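Local coordinates for protein 2-hydroxyisobutanoyl-CoA mutase large subunit (Aquincola tertiaricarbonis, PDB 4R3U) that catalyses, together with its small cobalamin-binding partner subunit, the isomerisation of 2-hydroxyisobutanoyl-CoA and (S)-3-hydroxybutanoyl-CoA, at residues 249-254 / 295-300; 109-114 / 164-169; 25-30 / 60-65. All blocks are in the same frame, centred on the assembly; numbering follows the deposited sequence.

From the N terminus, the three contacts follow one another in series, without nesting or crossing. Interaction 3 first returns residues 60-65 to helix 17-32 after an excursion through helix 34-41 and the two-stranded antiparallel pair 49-50 and 56-57; the centre of this contact lies about 38 Å from that of the chain. Interaction 2 joins helix 107-119 to the turn after helix 158-164, on the outer side of barrel strand 125-128. Interaction 1 closes last, across helix 264-283, by pairing two neighbouring barrel strands beside the bound acyl-CoA. Centres of interactions 1 and 2 are 24 Å apart, those of 2 and 3 57 Å, the latter on opposite sides of the chain's centre.

Interaction 1: residues 249-254 / 295-300; sequences PINISG and RLAFFF. With 3HC (3-hydroxybutanoyl-coenzyme A), chain E.
I252 and S253 pair in parallel with F298 and F299, the segments running 23° apart, with three backbone bonds: I252 N to A297 O (2.8 Å), F299 N to I252 O (3.0 Å) and G254 N to F299 O (2.7 Å, N-H...O angle 178°). On one face of the sheet I252 and F298 lie side by side, I252 CB 3.6 Å from F298 CD2. Beyond them I250 and L296 pack alongside each other by their branch methyls.

S253 and F299 occupy the other face, where F299 reaches the substrate. S253 OG bonds to N251 O and stands at the edge of the F299 ring. With CG anti to the backbone N (chi1 168°), that ring extends to the acyl end of 3-hydroxybutanoyl-CoA, F299 CE2 lying 3.4 Å from its thioester oxygen O1. R295 NH1 donates a hydrogen bond to phosphate oxygen O9A of the same ligand (2.5 Å), so the contact touches it at its acyl part and at the ribose phosphate; N251 also binds it.

Helix 264-283 connects the strands in a beta-alpha-beta unit of the TIM barrel and packs on I250 and I252, while strand 340-344 continues the sheet beyond F298 and F300.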
loop_
_atom_site.group_PDB
_atom_site.type_symbol
_atom_site.label_atom_id
_atom_site.label_comp_id
_atom_site.label_asym_id
_atom_site.label_seq_id
_atom_site.Cartn_x
_atom_site.Cartn_y
_atom_site.Cartn_z
ATOM N N PRO A 249 -26.710 11.695 -13.921
ATOM C CA PRO A 249 -26.722 11.620 -15.395
ATOM C C PRO A 249 -25.366 11.685 -16.111
ATOM O O PRO A 249 -25.326 11.461 -17.319
ATOM C CB PRO A 249 -27.626 12.801 -15.801
ATOM C CG PRO A 249 -27.470 13.769 -14.708
ATOM C CD PRO A 249 -27.334 12.957 -13.447
ATOM N N ILE A 250 -24.294 12.036 -15.411
ATOM C CA ILE A 250 -22.968 12.210 -16.001
ATOM C C ILE A 250 -21.912 12.086 -14.922
ATOM O O ILE A 250 -22.160 12.333 -13.749
ATOM C CB ILE A 250 -22.893 13.621 -16.678
ATOM C CG1 ILE A 250 -21.625 13.789 -17.558
ATOM C CG2 ILE A 250 -23.059 14.787 -15.634
ATOM C CD1 ILE A 250 -21.579 15.074 -18.431
ATOM N N ASN A 251 -20.729 11.743 -15.353
ATOM C CA ASN A 251 -19.485 11.730 -14.645
ATOM C C ASN A 251 -18.602 12.495 -15.599
ATOM O O ASN A 251 -18.200 11.938 -16.645
ATOM C CB ASN A 251 -18.945 10.306 -14.459
ATOM C CG ASN A 251 -19.235 9.702 -13.118
ATOM O OD1 ASN A 251 -20.008 10.198 -12.292
ATOM N ND2 ASN A 251 -18.641 8.591 -12.886
ATOM N N ILE A 252 -18.412 13.818 -15.312
ATOM C CA ILE A 252 -17.514 14.707 -16.059
ATOM C C ILE A 252 -16.130 14.167 -15.676
ATOM O O ILE A 252 -15.762 14.187 -14.503
ATOM C CB ILE A 252 -17.743 16.203 -15.720
ATOM C CG1 ILE A 252 -19.229 16.577 -15.893
ATOM C CG2 ILE A 252 -16.855 17.104 -16.582
ATOM C CD1 ILE A 252 -19.746 17.749 -15.056
ATOM N N SER A 253 -15.436 13.574 -16.645
ATOM C CA SER A 253 -14.225 12.790 -16.409
ATOM C C SER A 253 -12.847 13.369 -16.703
ATOM O O SER A 253 -12.604 13.951 -17.753
ATOM C CB SER A 253 -14.357 11.403 -17.038
ATOM O OG SER A 253 -15.673 10.880 -16.965
ATOM N N GLY A 254 -11.933 13.105 -15.786
ATOM C CA GLY A 254 -10.530 13.483 -15.912
ATOM C C GLY A 254 -9.642 12.265 -16.096
ATOM O O GLY A 254 -8.577 12.364 -16.718
ATOM N N ARG A 295 -26.836 17.054 -8.673
ATOM C CA ARG A 295 -26.737 15.720 -9.267
ATOM C C ARG A 295 -25.589 15.502 -10.269
ATOM O O ARG A 295 -25.357 14.364 -10.705
ATOM C CB ARG A 295 -28.083 15.274 -9.844
ATOM C CG ARG A 295 -29.021 14.663 -8.800
ATOM C CD ARG A 295 -28.568 13.266 -8.412
ATOM N NE ARG A 295 -29.091 12.899 -7.107
ATOM C CZ ARG A 295 -28.595 11.944 -6.334
ATOM N NH1 ARG A 295 -29.143 11.687 -5.161
ATOM N NH2 ARG A 295 -27.553 11.234 -6.735
ATOM N N LEU A 296 -24.835 16.576 -10.597
ATOM C CA LEU A 296 -23.658 16.448 -11.452
ATOM C C LEU A 296 -22.617 15.695 -10.631
ATOM O O LEU A 296 -22.614 15.778 -9.395
ATOM C CB LEU A 296 -23.091 17.831 -11.850
ATOM C CG LEU A 296 -23.918 18.715 -12.784
ATOM C CD1 LEU A 296 -23.343 20.119 -12.833
ATOM C CD2 LEU A 296 -23.995 18.121 -14.184
ATOM N N ALA A 297 -21.743 14.956 -11.304
ATOM C CA ALA A 297 -20.687 14.167 -10.668
ATOM C C ALA A 297 -19.491 14.093 -11.604
ATOM O O ALA A 297 -19.595 14.424 -12.798
ATOM C CB ALA A 297 -21.196 12.769 -10.312
ATOM N N PHE A 298 -18.351 13.688 -11.050
ATOM C CA PHE A 298 -17.056 13.616 -11.741
ATOM C C PHE A 298 -16.383 12.256 -11.602
ATOM O O PHE A 298 -16.809 11.412 -10.805
ATOM C CB PHE A 298 -16.133 14.720 -11.190
ATOM C CG PHE A 298 -16.652 16.108 -11.438
ATOM C CD1 PHE A 298 -17.612 16.672 -10.598
ATOM C CD2 PHE A 298 -16.221 16.839 -12.534
ATOM C CE1 PHE A 298 -18.138 17.937 -10.866
ATOM C CE2 PHE A 298 -16.733 18.120 -12.784
ATOM C CZ PHE A 298 -17.691 18.651 -11.955
ATOM N N PHE A 299 -15.336 12.051 -12.393
ATOM C CA PHE A 299 -14.540 10.828 -12.373
ATOM C C PHE A 299 -13.077 11.201 -12.577
ATOM O O PHE A 299 -12.698 11.754 -13.612
ATOM C CB PHE A 299 -15.063 9.818 -13.430
ATOM C CG PHE A 299 -14.206 8.607 -13.749
ATOM C CD1 PHE A 299 -13.500 7.943 -12.748
ATOM C CD2 PHE A 299 -14.169 8.087 -15.032
ATOM C CE1 PHE A 299 -12.738 6.818 -13.036
ATOM C CE2 PHE A 299 -13.416 6.939 -15.320
ATOM C CZ PHE A 299 -12.725 6.295 -14.314
ATOM N N PHE A 300 -12.256 10.923 -11.565
ATOM C CA PHE A 300 -10.815 11.227 -11.602
ATOM C C PHE A 300 -9.938 10.001 -11.344
ATOM O O PHE A 300 -10.387 9.022 -10.763
ATOM C CB PHE A 300 -10.478 12.367 -10.614
ATOM C CG PHE A 300 -11.167 13.663 -10.975
ATOM C CD1 PHE A 300 -10.808 14.368 -12.129
ATOM C CD2 PHE A 300 -12.206 14.162 -10.188
ATOM C CE1 PHE A 300 -11.468 15.548 -12.477
ATOM C CE2 PHE A 300 -12.851 15.348 -10.531
ATOM C CZ PHE A 300 -12.492 16.028 -11.679
HETATM N N1A 3HC E . -23.621 10.616 5.347
HETATM C C2A 3HC E . -25.041 10.544 4.932
HETATM N N3A 3HC E . -25.193 10.069 3.551
HETATM C C4A 3HC E . -24.120 9.736 2.792
HETATM C C5A 3HC E . -22.857 9.839 3.255
HETATM C C6A 3HC E . -22.623 10.293 4.507
HETATM N N6A 3HC E . -21.354 10.377 4.907
HETATM N N7A 3HC E . -22.042 9.429 2.279
HETATM C C8A 3HC E . -22.786 9.071 1.237
HETATM N N9A 3HC E . -24.062 9.289 1.540
HETATM C C1B 3HC E . -25.283 9.053 0.710
HETATM C C2B 3HC E . -25.333 9.938 -0.518
HETATM O O2B 3HC E . -25.936 11.204 -0.234
HETATM C C3B 3HC E . -26.173 9.107 -1.474
HETATM O O3B 3HC E . -27.585 9.261 -1.188
HETATM P P3B 3HC E . -28.703 9.480 -2.331
HETATM O O7A 3HC E . -28.591 8.255 -3.149
HETATM O O8A 3HC E . -29.945 9.574 -1.524
HETATM O O9A 3HC E . -28.263 10.740 -2.972
HETATM C C4B 3HC E . -25.776 7.673 -1.139
HETATM O O4B 3HC E . -25.257 7.690 0.226
HETATM C C5B 3HC E . -24.741 7.134 -2.143
HETATM O O5B 3HC E . -23.457 7.754 -1.912
HETATM P P1A 3HC E . -22.696 8.694 -3.003
HETATM O O1A 3HC E . -23.658 9.332 -3.942
HETATM O O2A 3HC E . -21.748 9.559 -2.281
HETATM O O3A 3HC E . -21.816 7.503 -3.712
HETATM P P2A 3HC E . -22.156 6.704 -5.086
HETATM O O4A 3HC E . -21.107 5.693 -5.285
HETATM O O5A 3HC E . -23.576 6.276 -5.128
HETATM O O6A 3HC E . -21.987 7.868 -6.143
HETATM C CBP 3HC E . -20.921 9.218 -7.851
HETATM C CCP 3HC E . -20.733 8.468 -6.514
HETATM C CDP 3HC E . -21.853 10.402 -7.560
HETATM C CEP 3HC E . -19.572 9.783 -8.311
HETATM C CAP 3HC E . -21.560 8.290 -8.938
HETATM O OAP 3HC E . -21.886 8.961 -10.175
HETATM C C9P 3HC E . -20.864 6.921 -9.183
HETATM O O9P 3HC E . -21.153 5.928 -8.511
HETATM N N8P 3HC E . -20.013 6.866 -10.220
HETATM C C7P 3HC E . -19.349 5.611 -10.592
HETATM C C6P 3HC E . -18.651 5.762 -11.936
HETATM C C5P 3HC E . -17.855 4.511 -12.321
HETATM O O5P 3HC E . -17.720 3.547 -11.562
HETATM N N4P 3HC E . -17.336 4.581 -13.552
HETATM C C3P 3HC E . -16.524 3.513 -14.117
HETATM C C2P 3HC E . -15.646 4.121 -15.177
HETATM S S1P 3HC E . -14.508 2.897 -15.894
HETATM C C1 3HC E . -13.727 3.989 -17.093
HETATM O O1 3HC E . -14.340 4.814 -17.768
HETATM C C2 3HC E . -12.192 3.919 -17.187
HETATM C C3 3HC E . -11.712 2.708 -17.990
HETATM O O3 3HC E . -12.221 1.518 -17.398
HETATM C C4 3HC E . -12.142 2.804 -19.462
#

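Interaction 2: residues 109-114 / 164-169; sequences DTNKRF and LLADID
L164 pushes its CD1 methyl into the hollow between T110 and F114, residues one turn apart on helix 107-119: L164 CD1 lies 3.8 Å from T110 CG2 and 3.7 Å from F114 CE2. The F114 ring rests against the C-terminal end of helix 158-164, with CD2 3.5 Å from L164 O. Nearer the backbone, I168 CD1 comes within 4.4 Å of F114 CB.

The other bump is polar. N111 has CG anti to its own N (chi1 178°), which carries the amide off the helix into the bend at 164-166. There ND2 spends its two hydrogens on two carbonyls, L164 O at 3.1 Å and A166 O at 2.8 Å. The first is approached from above the carbonyl plane, the second in plane on a lone pair; OD1 takes a bond from K115 NZ. A leucine here would probably leave both carbonyls without this donor and loosen the tie between helix and turn.

That turn, L165 to I168, is type II, closed by I168 N to L165 O. F114 and I168 both also touch I125 of strand 125-128, placing the contact where the outer helical layer of the TIM barrel covers its parallel strands.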
loop_
_atom_site.group_PDB
_atom_site.type_symbol
_atom_site.label_atom_id
_atom_site.label_comp_id
_atom_site.label_asym_id
_atom_site.label_seq_id
_atom_site.Cartn_x
_atom_site.Cartn_y
_atom_site.Cartn_z
ATOM N N ASP A 109 -22.966 -13.382 -18.792
ATOM C CA ASP A 109 -21.566 -13.519 -18.427
ATOM C C ASP A 109 -21.140 -12.472 -17.374
ATOM O O ASP A 109 -20.615 -12.838 -16.313
ATOM C CB ASP A 109 -20.667 -13.509 -19.685
ATOM C CG ASP A 109 -20.998 -14.611 -20.685
ATOM O OD1 ASP A 109 -21.352 -15.731 -20.245
ATOM O OD2 ASP A 109 -20.899 -14.355 -21.908
ATOM N N THR A 110 -21.407 -11.189 -17.656
ATOM C CA THR A 110 -21.117 -10.046 -16.766
ATOM C C THR A 110 -21.985 -10.109 -15.494
ATOM O O THR A 110 -21.517 -9.707 -14.430
ATOM C CB THR A 110 -21.243 -8.715 -17.556
ATOM O OG1 THR A 110 -20.333 -8.775 -18.646
ATOM C CG2 THR A 110 -20.910 -7.502 -16.722
ATOM N N ASN A 111 -23.233 -10.630 -15.600
ATOM C CA ASN A 111 -24.131 -10.800 -14.450
ATOM C C ASN A 111 -23.516 -11.759 -13.409
ATOM O O ASN A 111 -23.632 -11.506 -12.214
ATOM C CB ASN A 111 -25.501 -11.319 -14.904
ATOM C CG ASN A 111 -26.470 -11.573 -13.789
ATOM O OD1 ASN A 111 -26.672 -12.714 -13.379
ATOM N ND2 ASN A 111 -27.084 -10.516 -13.270
ATOM N N LYS A 112 -22.862 -12.850 -13.873
ATOM C CA LYS A 112 -22.173 -13.839 -13.043
ATOM C C LYS A 112 -21.027 -13.131 -12.262
ATOM O O LYS A 112 -20.905 -13.323 -11.041
ATOM C CB LYS A 112 -21.654 -15.004 -13.923
ATOM C CG LYS A 112 -20.936 -16.135 -13.154
ATOM C CD LYS A 112 -20.029 -16.984 -14.050
ATOM C CE LYS A 112 -18.529 -16.707 -13.909
ATOM N NZ LYS A 112 -17.993 -15.742 -14.917
ATOM N N ARG A 113 -20.232 -12.279 -12.961
ATOM C CA ARG A 113 -19.157 -11.471 -12.353
ATOM C C ARG A 113 -19.709 -10.443 -11.340
ATOM O O ARG A 113 -19.097 -10.283 -10.291
ATOM C CB ARG A 113 -18.288 -10.775 -13.420
ATOM C CG ARG A 113 -17.041 -10.048 -12.878
ATOM C CD ARG A 113 -16.040 -10.947 -12.152
ATOM N NE ARG A 113 -15.324 -11.778 -13.108
ATOM C CZ ARG A 113 -14.152 -11.455 -13.633
ATOM N NH1 ARG A 113 -13.589 -12.237 -14.532
ATOM N NH2 ARG A 113 -13.574 -10.300 -13.326
ATOM N N PHE A 114 -20.873 -9.774 -11.626
ATOM C CA PHE A 114 -21.521 -8.853 -10.666
ATOM C C PHE A 114 -21.734 -9.573 -9.345
ATOM O O PHE A 114 -21.341 -9.073 -8.292
ATOM C CB PHE A 114 -22.885 -8.332 -11.169
ATOM C CG PHE A 114 -22.845 -7.305 -12.272
ATOM C CD1 PHE A 114 -21.666 -6.619 -12.574
ATOM C CD2 PHE A 114 -23.981 -7.034 -13.033
ATOM C CE1 PHE A 114 -21.636 -5.669 -13.604
ATOM C CE2 PHE A 114 -23.958 -6.051 -14.025
ATOM C CZ PHE A 114 -22.780 -5.389 -14.318
ATOM N N LEU A 164 -28.205 -8.920 -18.163
ATOM C CA LEU A 164 -27.155 -8.212 -17.432
ATOM C C LEU A 164 -27.468 -7.981 -15.962
ATOM O O LEU A 164 -26.591 -8.143 -15.122
ATOM C CB LEU A 164 -26.836 -6.859 -18.114
ATOM C CG LEU A 164 -25.765 -5.965 -17.435
ATOM C CD1 LEU A 164 -24.384 -6.475 -17.712
ATOM C CD2 LEU A 164 -25.881 -4.537 -17.878
ATOM N N LEU A 165 -28.672 -7.522 -15.678
ATOM C CA LEU A 165 -29.130 -7.141 -14.348
ATOM C C LEU A 165 -30.109 -8.149 -13.730
ATOM O O LEU A 165 -30.831 -7.816 -12.793
ATOM C CB LEU A 165 -29.718 -5.699 -14.398
ATOM C CG LEU A 165 -28.693 -4.579 -14.692
ATOM C CD1 LEU A 165 -29.367 -3.305 -15.120
ATOM C CD2 LEU A 165 -27.751 -4.331 -13.481
ATOM N N ALA A 166 -30.075 -9.402 -14.217
ATOM C CA ALA A 166 -30.907 -10.489 -13.711
ATOM C C ALA A 166 -30.611 -10.711 -12.237
ATOM O O ALA A 166 -29.445 -10.708 -11.842
ATOM C CB ALA A 166 -30.646 -11.764 -14.502
ATOM N N ASP A 167 -31.675 -10.851 -11.423
ATOM C CA ASP A 167 -31.604 -11.073 -9.970
ATOM C C ASP A 167 -30.883 -9.935 -9.197
ATOM O O ASP A 167 -30.375 -10.164 -8.101
ATOM C CB ASP A 167 -31.011 -12.471 -9.625
ATOM C CG ASP A 167 -31.430 -13.594 -10.562
ATOM O OD1 ASP A 167 -32.637 -13.970 -10.549
ATOM O OD2 ASP A 167 -30.569 -14.072 -11.328
ATOM N N ILE A 168 -30.863 -8.711 -9.762
ATOM C CA ILE A 168 -30.215 -7.556 -9.137
ATOM C C ILE A 168 -31.273 -6.560 -8.745
ATOM O O ILE A 168 -31.979 -6.075 -9.625
ATOM C CB ILE A 168 -29.125 -6.910 -10.075
ATOM C CG1 ILE A 168 -28.037 -7.935 -10.570
ATOM C CG2 ILE A 168 -28.522 -5.639 -9.443
ATOM C CD1 ILE A 168 -26.931 -8.396 -9.566
ATOM N N ASP A 169 -31.399 -6.250 -7.439
ATOM C CA ASP A 169 -32.448 -5.305 -6.969
ATOM C C ASP A 169 -31.958 -3.903 -7.209
ATOM O O ASP A 169 -31.181 -3.400 -6.410
ATOM C CB ASP A 169 -32.795 -5.516 -5.478
ATOM C CG ASP A 169 -34.069 -4.847 -5.022
ATOM O OD1 ASP A 169 -34.407 -3.774 -5.565
ATOM O OD2 ASP A 169 -34.739 -5.402 -4.128
#

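Interaction 3: residues 25-30 / 60-65; sequences SERKDW and TYTAAD
R27 reaches from helix 17-32 to D65 and meets its carboxylate end-on. From CB the chain leaves with CG opposite the backbone N (chi1 164°), and R27 CG passes 4.0 Å from CE3 of W30, three residues on in the same helix. A bend at chi3 (65°) then swings the guanidinium toward residues 60-65. T62 OG1 lies over one face of that group, offset toward its rim and 3.9 Å from R27 CZ.

The two terminal nitrogens divide the carboxylate between them. NH2 bonds to D65 OD1 at 2.8 Å, approaching on the syn side but somewhat out of the carboxylate plane; NH1 bonds to D65 OD2 at 3.2 Å on its syn lone pair. The two planes are turned 41° apart, so this two-nitrogen salt bridge is twisted rather than coplanar. NH1 also comes near T60 O, though at a poor angle for a bond.

In the fold, the bridge joins the N-terminal helix to the connection between strand 56-57 and the first barrel strand, 97-102, away from the annotated sites.

D65 is itself held by its own segment: T62 N donates to OD2 at 2.6 Å, nearly along the C-O axis. OD2 therefore accepts from both R27 NH1 and T62 N, which restricts rotation of the carboxylate and probably favours its charged form.

Next to this pair, W30 CH2 touches T60 CG2 at 3.9 Å. Both residues also face the second subunit, another copy of this protein, where W30 NE1 bonds to P77 O and T60 OG1 to I413 O.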
loop_
_atom_site.group_PDB
_atom_site.type_symbol
_atom_site.label_atom_id
_atom_site.label_comp_id
_atom_site.label_asym_id
_atom_site.label_seq_id
_atom_site.Cartn_x
_atom_site.Cartn_y
_atom_site.Cartn_z
ATOM N N SER A 25 12.815 33.717 9.006
ATOM C CA SER A 25 14.162 34.052 9.458
ATOM C C SER A 25 14.882 32.767 9.874
ATOM O O SER A 25 16.021 32.540 9.445
ATOM C CB SER A 25 14.101 35.044 10.619
ATOM O OG SER A 25 15.375 35.266 11.208
ATOM N N GLU A 26 14.191 31.917 10.672
ATOM C CA GLU A 26 14.691 30.635 11.166
ATOM C C GLU A 26 15.037 29.669 10.042
ATOM O O GLU A 26 16.031 28.951 10.167
ATOM C CB GLU A 26 13.679 29.972 12.108
ATOM C CG GLU A 26 13.746 30.467 13.545
ATOM C CD GLU A 26 12.660 29.947 14.469
ATOM O OE1 GLU A 26 12.031 28.908 14.153
ATOM O OE2 GLU A 26 12.437 30.591 15.519
ATOM N N ARG A 27 14.215 29.623 8.968
ATOM C CA ARG A 27 14.454 28.722 7.836
ATOM C C ARG A 27 15.695 29.138 7.057
ATOM O O ARG A 27 16.515 28.267 6.724
ATOM C CB ARG A 27 13.224 28.545 6.927
ATOM C CG ARG A 27 13.592 27.936 5.566
ATOM C CD ARG A 27 12.483 27.208 4.874
ATOM N NE ARG A 27 11.397 28.101 4.506
ATOM C CZ ARG A 27 10.197 27.679 4.145
ATOM N NH1 ARG A 27 9.931 26.378 4.095
ATOM N NH2 ARG A 27 9.253 28.552 3.820
ATOM N N LYS A 28 15.848 30.462 6.799
ATOM C CA LYS A 28 17.013 31.029 6.102
ATOM C C LYS A 28 18.292 30.686 6.839
ATOM O O LYS A 28 19.296 30.384 6.197
ATOM C CB LYS A 28 16.871 32.548 5.883
ATOM C CG LYS A 28 15.873 32.938 4.780
ATOM C CD LYS A 28 16.434 32.780 3.343
ATOM C CE LYS A 28 15.514 33.289 2.258
ATOM N NZ LYS A 28 16.065 32.993 0.911
ATOM N N ASP A 29 18.224 30.664 8.186
ATOM C CA ASP A 29 19.310 30.297 9.108
ATOM C C ASP A 29 19.650 28.800 8.933
ATOM O O ASP A 29 20.797 28.450 8.670
ATOM C CB ASP A 29 18.904 30.602 10.568
ATOM C CG ASP A 29 19.187 32.023 11.076
ATOM O OD1 ASP A 29 20.330 32.518 10.887
ATOM O OD2 ASP A 29 18.266 32.637 11.656
ATOM N N TRP A 30 18.633 27.935 9.034
ATOM C CA TRP A 30 18.676 26.472 8.864
ATOM C C TRP A 30 19.199 26.074 7.466
ATOM O O TRP A 30 19.932 25.092 7.351
ATOM C CB TRP A 30 17.259 25.916 9.125
ATOM C CG TRP A 30 16.994 24.481 8.765
ATOM C CD1 TRP A 30 17.270 23.381 9.526
ATOM C CD2 TRP A 30 16.246 24.010 7.636
ATOM N NE1 TRP A 30 16.784 22.247 8.914
ATOM C CE2 TRP A 30 16.146 22.603 7.756
ATOM C CE3 TRP A 30 15.637 24.642 6.537
ATOM C CZ2 TRP A 30 15.487 21.813 6.806
ATOM C CZ3 TRP A 30 14.981 23.859 5.598
ATOM C CH2 TRP A 30 14.910 22.461 5.736
ATOM N N THR A 60 11.116 21.322 2.528
ATOM C CA THR A 60 10.121 21.245 3.596
ATOM C C THR A 60 9.178 22.447 3.498
ATOM O O THR A 60 9.540 23.478 2.917
ATOM C CB THR A 60 10.788 21.047 4.985
ATOM O OG1 THR A 60 10.008 20.142 5.766
ATOM C CG2 THR A 60 11.040 22.372 5.751
ATOM N N TYR A 61 7.976 22.302 4.059
ATOM C CA TYR A 61 6.961 23.348 4.104
ATOM C C TYR A 61 6.671 23.704 5.583
ATOM O O TYR A 61 6.621 22.816 6.443
ATOM C CB TYR A 61 5.680 22.907 3.349
ATOM C CG TYR A 61 5.854 22.798 1.848
ATOM C CD1 TYR A 61 6.509 21.706 1.279
ATOM C CD2 TYR A 61 5.341 23.768 0.994
ATOM C CE1 TYR A 61 6.703 21.618 -0.101
ATOM C CE2 TYR A 61 5.503 23.673 -0.392
ATOM C CZ TYR A 61 6.181 22.592 -0.936
ATOM O OH TYR A 61 6.364 22.514 -2.294
ATOM N N THR A 62 6.537 25.001 5.877
ATOM C CA THR A 62 6.239 25.510 7.218
ATOM C C THR A 62 4.904 26.245 7.167
ATOM O O THR A 62 4.302 26.338 6.090
ATOM C CB THR A 62 7.377 26.392 7.738
ATOM O OG1 THR A 62 7.495 27.580 6.924
ATOM C CG2 THR A 62 8.705 25.628 7.831
ATOM N N ALA A 63 4.436 26.775 8.316
ATOM C CA ALA A 63 3.171 27.514 8.368
ATOM C C ALA A 63 3.229 28.788 7.535
ATOM O O ALA A 63 2.184 29.237 7.056
ATOM C CB ALA A 63 2.820 27.846 9.802
ATOM N N ALA A 64 4.459 29.345 7.337
ATOM C CA ALA A 64 4.714 30.557 6.562
ATOM C C ALA A 64 4.277 30.394 5.094
ATOM O O ALA A 64 3.713 31.325 4.498
ATOM C CB ALA A 64 6.185 30.944 6.653
ATOM N N ASP A 65 4.502 29.194 4.543
ATOM C CA ASP A 65 4.176 28.820 3.158
ATOM C C ASP A 65 2.685 28.835 2.867
ATOM O O ASP A 65 2.312 28.958 1.710
ATOM C CB ASP A 65 4.766 27.438 2.816
ATOM C CG ASP A 65 6.267 27.356 2.963
ATOM O OD1 ASP A 65 6.976 28.166 2.319
ATOM O OD2 ASP A 65 6.736 26.499 3.728
#